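Long-range contacts in UDP-glucose:anthocyanidin 3-O-glucosyltransferase (Clitoria ternatea, PDB 4REL), which is a plant glycosyltransferase of the GT-B clan, with two Rossmann-like domains, each built around a parallel beta-sheet: residues 108-113 against 128-133; 205-210 against 229-234; 248-253 against 325-330. All coordinates share one frame; numbering follows the deposited sequence.

Interaction 1. Residues 108-113 against 128-133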
# COMPACT_ATOMS: atom_id res chain seq x y z
N VAL A 108 25.12 -2.46 14.54
CA VAL A 108 24.35 -2.25 13.32
C VAL A 108 25.20 -1.54 12.25
O VAL A 108 25.94 -0.60 12.55
CB VAL A 108 23.07 -1.44 13.63
CG1 VAL A 108 22.37 -0.99 12.35
CG2 VAL A 108 22.14 -2.28 14.48
N THR A 109 25.11 -2.01 11.01
CA THR A 109 25.89 -1.39 9.93
C THR A 109 25.02 -0.65 8.91
O THR A 109 25.54 0.08 8.07
CB THR A 109 26.74 -2.42 9.19
OG1 THR A 109 25.89 -3.44 8.65
CG2 THR A 109 27.73 -3.07 10.15
N CYS A 110 23.70 -0.83 8.99
CA CYS A 110 22.80 -0.27 8.01
C CYS A 110 21.38 -0.31 8.58
O CYS A 110 21.03 -1.24 9.29
CB CYS A 110 22.88 -1.08 6.71
SG CYS A 110 21.87 -0.45 5.36
N ILE A 111 20.58 0.71 8.30
CA ILE A 111 19.19 0.71 8.71
C ILE A 111 18.29 0.78 7.49
O ILE A 111 18.54 1.59 6.58
CB ILE A 111 18.86 1.87 9.68
CG1 ILE A 111 19.56 1.62 11.03
CG2 ILE A 111 17.35 2.00 9.90
CD1 ILE A 111 19.39 2.73 12.05
N ILE A 112 17.28 -0.08 7.45
CA ILE A 112 16.19 0.05 6.49
C ILE A 112 14.96 0.39 7.30
O ILE A 112 14.64 -0.28 8.28
CB ILE A 112 15.91 -1.25 5.72
CG1 ILE A 112 17.13 -1.68 4.93
CG2 ILE A 112 14.72 -1.08 4.76
CD1 ILE A 112 16.96 -3.02 4.26
N ALA A 113 14.25 1.43 6.90
CA ALA A 113 13.07 1.82 7.64
C ALA A 113 11.96 2.27 6.71
O ALA A 113 12.22 2.87 5.66
CB ALA A 113 13.40 2.93 8.63
N ASN A 128 26.10 6.60 12.72
CA ASN A 128 26.87 6.82 11.49
C ASN A 128 26.77 5.63 10.52
O ASN A 128 27.79 5.11 10.04
CB ASN A 128 28.34 7.15 11.78
CG ASN A 128 29.06 7.71 10.56
OD1 ASN A 128 28.47 8.43 9.75
ND2 ASN A 128 30.34 7.37 10.42
N VAL A 129 25.53 5.22 10.22
CA VAL A 129 25.29 4.16 9.25
C VAL A 129 24.33 4.67 8.19
O VAL A 129 23.57 5.61 8.44
CB VAL A 129 24.66 2.89 9.91
CG1 VAL A 129 25.60 2.30 10.96
CG2 VAL A 129 23.29 3.21 10.51
N PRO A 130 24.35 4.06 6.99
CA PRO A 130 23.39 4.47 5.97
C PRO A 130 21.93 4.24 6.38
O PRO A 130 21.61 3.26 7.07
CB PRO A 130 23.75 3.61 4.76
CG PRO A 130 24.63 2.51 5.28
CD PRO A 130 25.33 3.08 6.48
N TRP A 131 21.06 5.14 5.93
CA TRP A 131 19.64 5.02 6.17
C TRP A 131 18.93 4.80 4.84
O TRP A 131 19.01 5.63 3.92
CB TRP A 131 19.10 6.29 6.83
CG TRP A 131 17.67 6.19 7.30
CD1 TRP A 131 17.19 5.39 8.30
CD2 TRP A 131 16.54 6.92 6.80
NE1 TRP A 131 15.83 5.58 8.46
CE2 TRP A 131 15.41 6.52 7.55
CE3 TRP A 131 16.38 7.89 5.80
CZ2 TRP A 131 14.14 7.05 7.32
CZ3 TRP A 131 15.11 8.42 5.58
CH2 TRP A 131 14.01 7.99 6.33
N ILE A 132 18.24 3.67 4.73
CA ILE A 132 17.56 3.30 3.50
C ILE A 132 16.06 3.39 3.78
O ILE A 132 15.55 2.71 4.66
CB ILE A 132 17.93 1.88 3.07
CG1 ILE A 132 19.43 1.80 2.76
CG2 ILE A 132 17.09 1.45 1.87
CD1 ILE A 132 19.93 0.40 2.44
N ALA A 133 15.38 4.26 3.05
CA ALA A 133 13.95 4.47 3.28
C ALA A 133 13.12 3.60 2.34
O ALA A 133 13.41 3.50 1.14
CB ALA A 133 13.58 5.95 3.10
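Two groups of one strand grip the backbone O of Ile132. Ala113 N donates a hydrogen bond to Ile132 O at 2.9 Å, and Ile112 CA makes a CA-H...O contact with the same oxygen. The two strands are parallel neighbours in a beta-alpha-beta unit of Rossmann type: strand 110-114, helix 119-127, strand 131-135. Ile111 is bonded both ways. Its N donates to Pro130 O, and its O receives Ile132 N at 2.8 Å, so Ile111 spans Trp131. A Schellman motif at Asn128 ends the helix and turns the chain into the second strand.

Ile111, Ala113 and Trp131 lie on one face of the sheet, against helix 119-127. With CG anti to the backbone N (chi1 -171°), the five-membered part of the indole swings back to strand 110-114. Ile111 CG2 meets the ring at its edge, close to the ring plane, 3.8 Å from Trp131 CD1. Ala113 CB approaches Trp131 NE1 obliquely at 3.6 Å. That NE1 is satisfied by Ser120 OG of the helix.

Ile112 and Ile132 occupy the other face. They lie side by side and point the same way, and Ile112 also packs on Leu21 and Leu28 of helix 18-31. Before the strand proper, Val129 points toward the first segment. Its CG1 rests 3.3 Å from Val108 O, while its CG2 meets Ile111 CG1, the two side chains crossing at about a right angle. On the face of Ile132, Cys110 SG touches the end of that side chain, 3.6 Å from Ile132 CD1.

Interaction 2. Residues 205-210 against 229-234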
# COMPACT_ATOMS: atom_id res chain seq x y z
N GLN A 205 18.08 12.64 2.61
CA GLN A 205 19.17 12.25 3.51
C GLN A 205 19.36 10.73 3.50
O GLN A 205 20.32 10.22 4.09
CB GLN A 205 18.89 12.76 4.93
CG GLN A 205 18.73 14.28 4.98
CD GLN A 205 18.47 14.79 6.38
OE1 GLN A 205 19.32 14.67 7.27
NE2 GLN A 205 17.30 15.39 6.57
N ALA A 206 18.45 10.02 2.85
CA ALA A 206 18.55 8.57 2.74
C ALA A 206 19.63 8.16 1.74
O ALA A 206 19.75 8.76 0.67
CB ALA A 206 17.22 7.96 2.34
N LYS A 207 20.40 7.13 2.09
CA LYS A 207 21.38 6.56 1.18
C LYS A 207 20.69 6.05 -0.09
O LYS A 207 21.23 6.17 -1.20
CB LYS A 207 22.13 5.43 1.89
CG LYS A 207 23.10 4.65 1.01
CD LYS A 207 24.29 5.48 0.59
CE LYS A 207 25.37 4.59 -0.03
NZ LYS A 207 26.63 5.33 -0.33
N ALA A 208 19.50 5.48 0.09
CA ALA A 208 18.65 5.08 -1.02
C ALA A 208 17.19 5.09 -0.59
O ALA A 208 16.88 4.91 0.60
CB ALA A 208 19.05 3.69 -1.54
N VAL A 209 16.29 5.32 -1.54
CA VAL A 209 14.87 5.16 -1.29
C VAL A 209 14.42 3.97 -2.13
O VAL A 209 14.67 3.93 -3.34
CB VAL A 209 14.06 6.43 -1.68
CG1 VAL A 209 12.57 6.16 -1.56
CG2 VAL A 209 14.46 7.61 -0.79
N VAL A 210 13.81 2.99 -1.47
CA VAL A 210 13.37 1.76 -2.14
C VAL A 210 11.85 1.81 -2.33
O VAL A 210 11.10 1.87 -1.35
CB VAL A 210 13.76 0.52 -1.31
CG1 VAL A 210 13.19 -0.75 -1.95
CG2 VAL A 210 15.27 0.41 -1.22
N LYS A 229 15.98 14.35 -6.90
CA LYS A 229 15.79 14.77 -5.51
C LYS A 229 16.48 13.87 -4.50
O LYS A 229 16.68 14.27 -3.35
CB LYS A 229 14.29 14.81 -5.17
CG LYS A 229 13.51 15.85 -5.98
CD LYS A 229 13.92 17.27 -5.60
CE LYS A 229 13.10 18.31 -6.35
NZ LYS A 229 13.29 19.69 -5.80
N LEU A 230 16.81 12.65 -4.92
CA LEU A 230 17.27 11.62 -3.98
C LEU A 230 18.69 11.17 -4.28
O LEU A 230 19.17 11.31 -5.40
CB LEU A 230 16.31 10.42 -4.02
CG LEU A 230 14.83 10.72 -3.74
CD1 LEU A 230 13.96 9.51 -4.10
CD2 LEU A 230 14.59 11.16 -2.29
N GLN A 231 19.35 10.59 -3.27
CA GLN A 231 20.69 10.05 -3.49
C GLN A 231 20.65 8.86 -4.42
O GLN A 231 21.53 8.67 -5.25
CB GLN A 231 21.35 9.67 -2.15
CG GLN A 231 21.52 10.84 -1.22
CD GLN A 231 22.29 10.49 0.04
OE1 GLN A 231 23.20 9.65 0.01
NE2 GLN A 231 21.94 11.13 1.14
N SER A 232 19.60 8.05 -4.28
CA SER A 232 19.43 6.86 -5.10
C SER A 232 17.97 6.43 -5.03
O SER A 232 17.38 6.40 -3.95
CB SER A 232 20.33 5.73 -4.59
OG SER A 232 20.15 4.55 -5.36
N LEU A 233 17.38 6.14 -6.19
CA LEU A 233 16.01 5.66 -6.25
C LEU A 233 16.02 4.25 -6.80
O LEU A 233 16.45 4.04 -7.93
CB LEU A 233 15.15 6.54 -7.16
CG LEU A 233 13.69 6.15 -7.36
CD1 LEU A 233 12.87 6.31 -6.07
CD2 LEU A 233 13.08 6.99 -8.48
N LEU A 234 15.55 3.30 -6.00
CA LEU A 234 15.58 1.89 -6.39
C LEU A 234 14.17 1.31 -6.34
O LEU A 234 13.43 1.56 -5.38
CB LEU A 234 16.50 1.10 -5.44
CG LEU A 234 17.96 1.55 -5.31
CD1 LEU A 234 18.69 0.78 -4.17
CD2 LEU A 234 18.69 1.36 -6.63
O HOH W 1 17.91 9.91 -0.87
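The flat amide of Gln231 lies with one face against the backbone carbonyl of Ala206. Ala206 O sits almost straight above the amide carbon, 3.1 Å from Gln231 CD. No hydrogen bond forms between Ala206 O and Gln231 NE2, because the angle is poor. NE2 is hydrogen-bonded to Pro204 O instead. The amide reaches this place on an extended chain, with CG anti to the carbonyl carbon (chi1 -62°). Ala206 O is satisfied by a water that donates to it at 2.7 Å. The same water accepts from Gln231 N at 2.9 Å and so bridges the backbones where they are not yet paired.

Further on, the segments pair as parallel strands. Val209 N bonds to Ser232 O at 2.9 Å, with the donor tilted 21° from the carbonyl plane. Val209 O receives Leu234 N at 2.9 Å. Leu230 CD1 meets Val209 CG2 at 3.8 Å, the two side chains crossing at about a right angle. On the other face, Ala208 CB touches Leu234 CD1 at 3.9 Å.

The unit is a beta-alpha-beta crossover through helix 220-229, which packs on Leu233. Val210 and Leu234, on the opposite face, pack on Leu439 of helix 431-445. Strand 208-211 runs between strand 131-135 and strand 233-235, the outermost strand on this side of the sheet.

Interaction 3. Residues 248-253 against 325-330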
# COMPACT_ATOMS: atom_id res chain seq x y z
N GLU A 248 -3.49 -21.05 3.12
CA GLU A 248 -4.72 -20.75 3.82
C GLU A 248 -5.93 -21.46 3.23
O GLU A 248 -6.07 -21.57 2.00
CB GLU A 248 -4.95 -19.24 3.84
CG GLU A 248 -5.72 -18.74 5.05
CD GLU A 248 -5.49 -17.26 5.31
OE1 GLU A 248 -4.92 -16.57 4.43
OE2 GLU A 248 -5.88 -16.79 6.40
N ILE A 249 -6.80 -21.95 4.10
CA ILE A 249 -8.02 -22.62 3.68
C ILE A 249 -9.04 -21.60 3.17
O ILE A 249 -9.40 -20.66 3.88
CB ILE A 249 -8.61 -23.47 4.82
CG1 ILE A 249 -7.74 -24.71 5.04
CG2 ILE A 249 -10.04 -23.89 4.50
CD1 ILE A 249 -7.95 -25.39 6.39
N ASP A 250 -9.48 -21.79 1.93
CA ASP A 250 -10.52 -20.96 1.32
C ASP A 250 -11.85 -21.31 1.99
O ASP A 250 -12.68 -22.01 1.41
CB ASP A 250 -10.57 -21.28 -0.18
CG ASP A 250 -11.53 -20.40 -0.96
OD1 ASP A 250 -12.01 -19.37 -0.44
OD2 ASP A 250 -11.78 -20.76 -2.13
N SER A 251 -12.04 -20.84 3.22
CA SER A 251 -13.20 -21.22 4.02
C SER A 251 -14.54 -20.96 3.34
O SER A 251 -15.50 -21.70 3.54
CB SER A 251 -13.14 -20.54 5.40
OG SER A 251 -12.34 -19.37 5.37
N ASN A 252 -14.59 -19.92 2.50
CA ASN A 252 -15.83 -19.56 1.82
C ASN A 252 -15.97 -20.17 0.43
O ASN A 252 -16.97 -19.97 -0.23
CB ASN A 252 -15.96 -18.04 1.74
CG ASN A 252 -15.67 -17.34 3.05
OD1 ASN A 252 -16.53 -17.28 3.94
ND2 ASN A 252 -14.46 -16.81 3.19
N GLY A 253 -14.96 -20.91 -0.01
CA GLY A 253 -15.01 -21.55 -1.32
C GLY A 253 -15.05 -20.56 -2.48
O GLY A 253 -15.71 -20.80 -3.50
N TRP A 325 -13.87 -12.57 4.58
CA TRP A 325 -12.49 -12.66 4.11
C TRP A 325 -12.40 -13.44 2.80
O TRP A 325 -13.14 -14.40 2.59
CB TRP A 325 -11.63 -13.35 5.18
CG TRP A 325 -10.24 -13.70 4.71
CD1 TRP A 325 -9.12 -12.93 4.80
CD2 TRP A 325 -9.84 -14.93 4.10
NE1 TRP A 325 -8.05 -13.60 4.27
CE2 TRP A 325 -8.46 -14.83 3.83
CE3 TRP A 325 -10.51 -16.11 3.74
CZ2 TRP A 325 -7.74 -15.86 3.22
CZ3 TRP A 325 -9.79 -17.13 3.14
CH2 TRP A 325 -8.42 -17.00 2.88
N VAL A 326 -11.49 -13.02 1.92
CA VAL A 326 -11.16 -13.81 0.73
C VAL A 326 -9.64 -13.90 0.59
O VAL A 326 -8.92 -13.04 1.08
CB VAL A 326 -11.74 -13.18 -0.57
CG1 VAL A 326 -13.24 -13.04 -0.49
CG2 VAL A 326 -11.10 -11.84 -0.86
N PRO A 327 -9.16 -14.96 -0.07
CA PRO A 327 -7.75 -14.99 -0.46
C PRO A 327 -7.56 -14.05 -1.65
O PRO A 327 -7.65 -14.46 -2.81
CB PRO A 327 -7.53 -16.45 -0.86
CG PRO A 327 -8.88 -16.92 -1.34
CD PRO A 327 -9.90 -16.16 -0.53
N GLN A 328 -7.31 -12.77 -1.37
CA GLN A 328 -7.42 -11.74 -2.40
C GLN A 328 -6.47 -11.94 -3.57
O GLN A 328 -6.86 -11.76 -4.71
CB GLN A 328 -7.27 -10.34 -1.80
CG GLN A 328 -7.39 -9.22 -2.84
CD GLN A 328 -7.41 -7.85 -2.22
OE1 GLN A 328 -8.45 -7.39 -1.75
NE2 GLN A 328 -6.26 -7.19 -2.22
N SER A 329 -5.23 -12.36 -3.28
CA SER A 329 -4.23 -12.63 -4.31
C SER A 329 -4.78 -13.63 -5.31
O SER A 329 -4.66 -13.44 -6.53
CB SER A 329 -2.96 -13.22 -3.68
OG SER A 329 -2.35 -12.30 -2.79
N HIS A 330 -5.38 -14.69 -4.80
CA HIS A 330 -5.93 -15.73 -5.65
C HIS A 330 -7.20 -15.26 -6.34
O HIS A 330 -7.46 -15.62 -7.49
CB HIS A 330 -6.22 -16.99 -4.84
CG HIS A 330 -4.99 -17.78 -4.50
ND1 HIS A 330 -4.15 -17.44 -3.46
CD2 HIS A 330 -4.47 -18.89 -5.07
CE1 HIS A 330 -3.16 -18.31 -3.41
NE2 HIS A 330 -3.33 -19.20 -4.37
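The indole of Trp325 is met around its six-membered ring by five successive loop residues, Glu248 to Asn252. Trp325 CG is anti to the backbone N (chi1 170°), which carries the ring across to that loop. Glu248 reaches it from the opposite direction on an extended chain. Its carboxylate approaches the ring obliquely, the two planes 51° apart. Glu248 OE1 comes to 3.1 Å from Trp325 CZ2, but this side chain is poorly ordered, so the close approach is doubtful. Ile249 O also comes obliquely, 3.6 Å from Trp325 CZ3. Asp250 CA and Asn252 ND2 stand at the ring edge, near its plane. Pro327 N lies over one face of the indole, 3.6 Å above the plane and toward the rim.

The CB of Asn252 is directed toward 325-330, and with chi1 -47° its ND2 comes to 2.8 Å from Trp325 O, at an angle too poor for a hydrogen bond. Asp250 OD1 touches Pro327 CD at 3.8 Å. The same carboxylate has its polar partners in helix 254-259: OD1 accepts from Cys254 N and OD2 from Leu255 N. This fixes its rotation.

Asp250 to Gly253 form a type I beta turn, closed by Gly253 N to Asp250 O at 2.9 Å. Gly253 then takes the N-cap position of helix 254-259. Pro327 likewise is the N-cap of helix 328-332. The surface contact joins the turn that leads into helix 254-259 to the residues that lead into helix 328-332. The Trp-Val-Pro-Gln run at 325-328 opens the PSPG box, the signature sequence of plant glycosyltransferases of this GT-B family.

From the N terminus, interaction 1 closes first, over helix 119-127, and interaction 2 follows, over helix 220-229. The chain then enters the other domain, where interaction 3 closes a longer loop of 71 residues. The three are in series; none nests in or crosses another. Interactions 1 and 2 lie in one sheet, with centres about 12 Å apart. Strands 131-135 and 208-211 join them, through probable hydrogen bonds from Val210 N to Ala133 O and from Lys207 N to Trp131 O. Interaction 3 is separate, its centre about 37 Å from both others. It ties the approach to helix 254-259 to the start of helix 328-332.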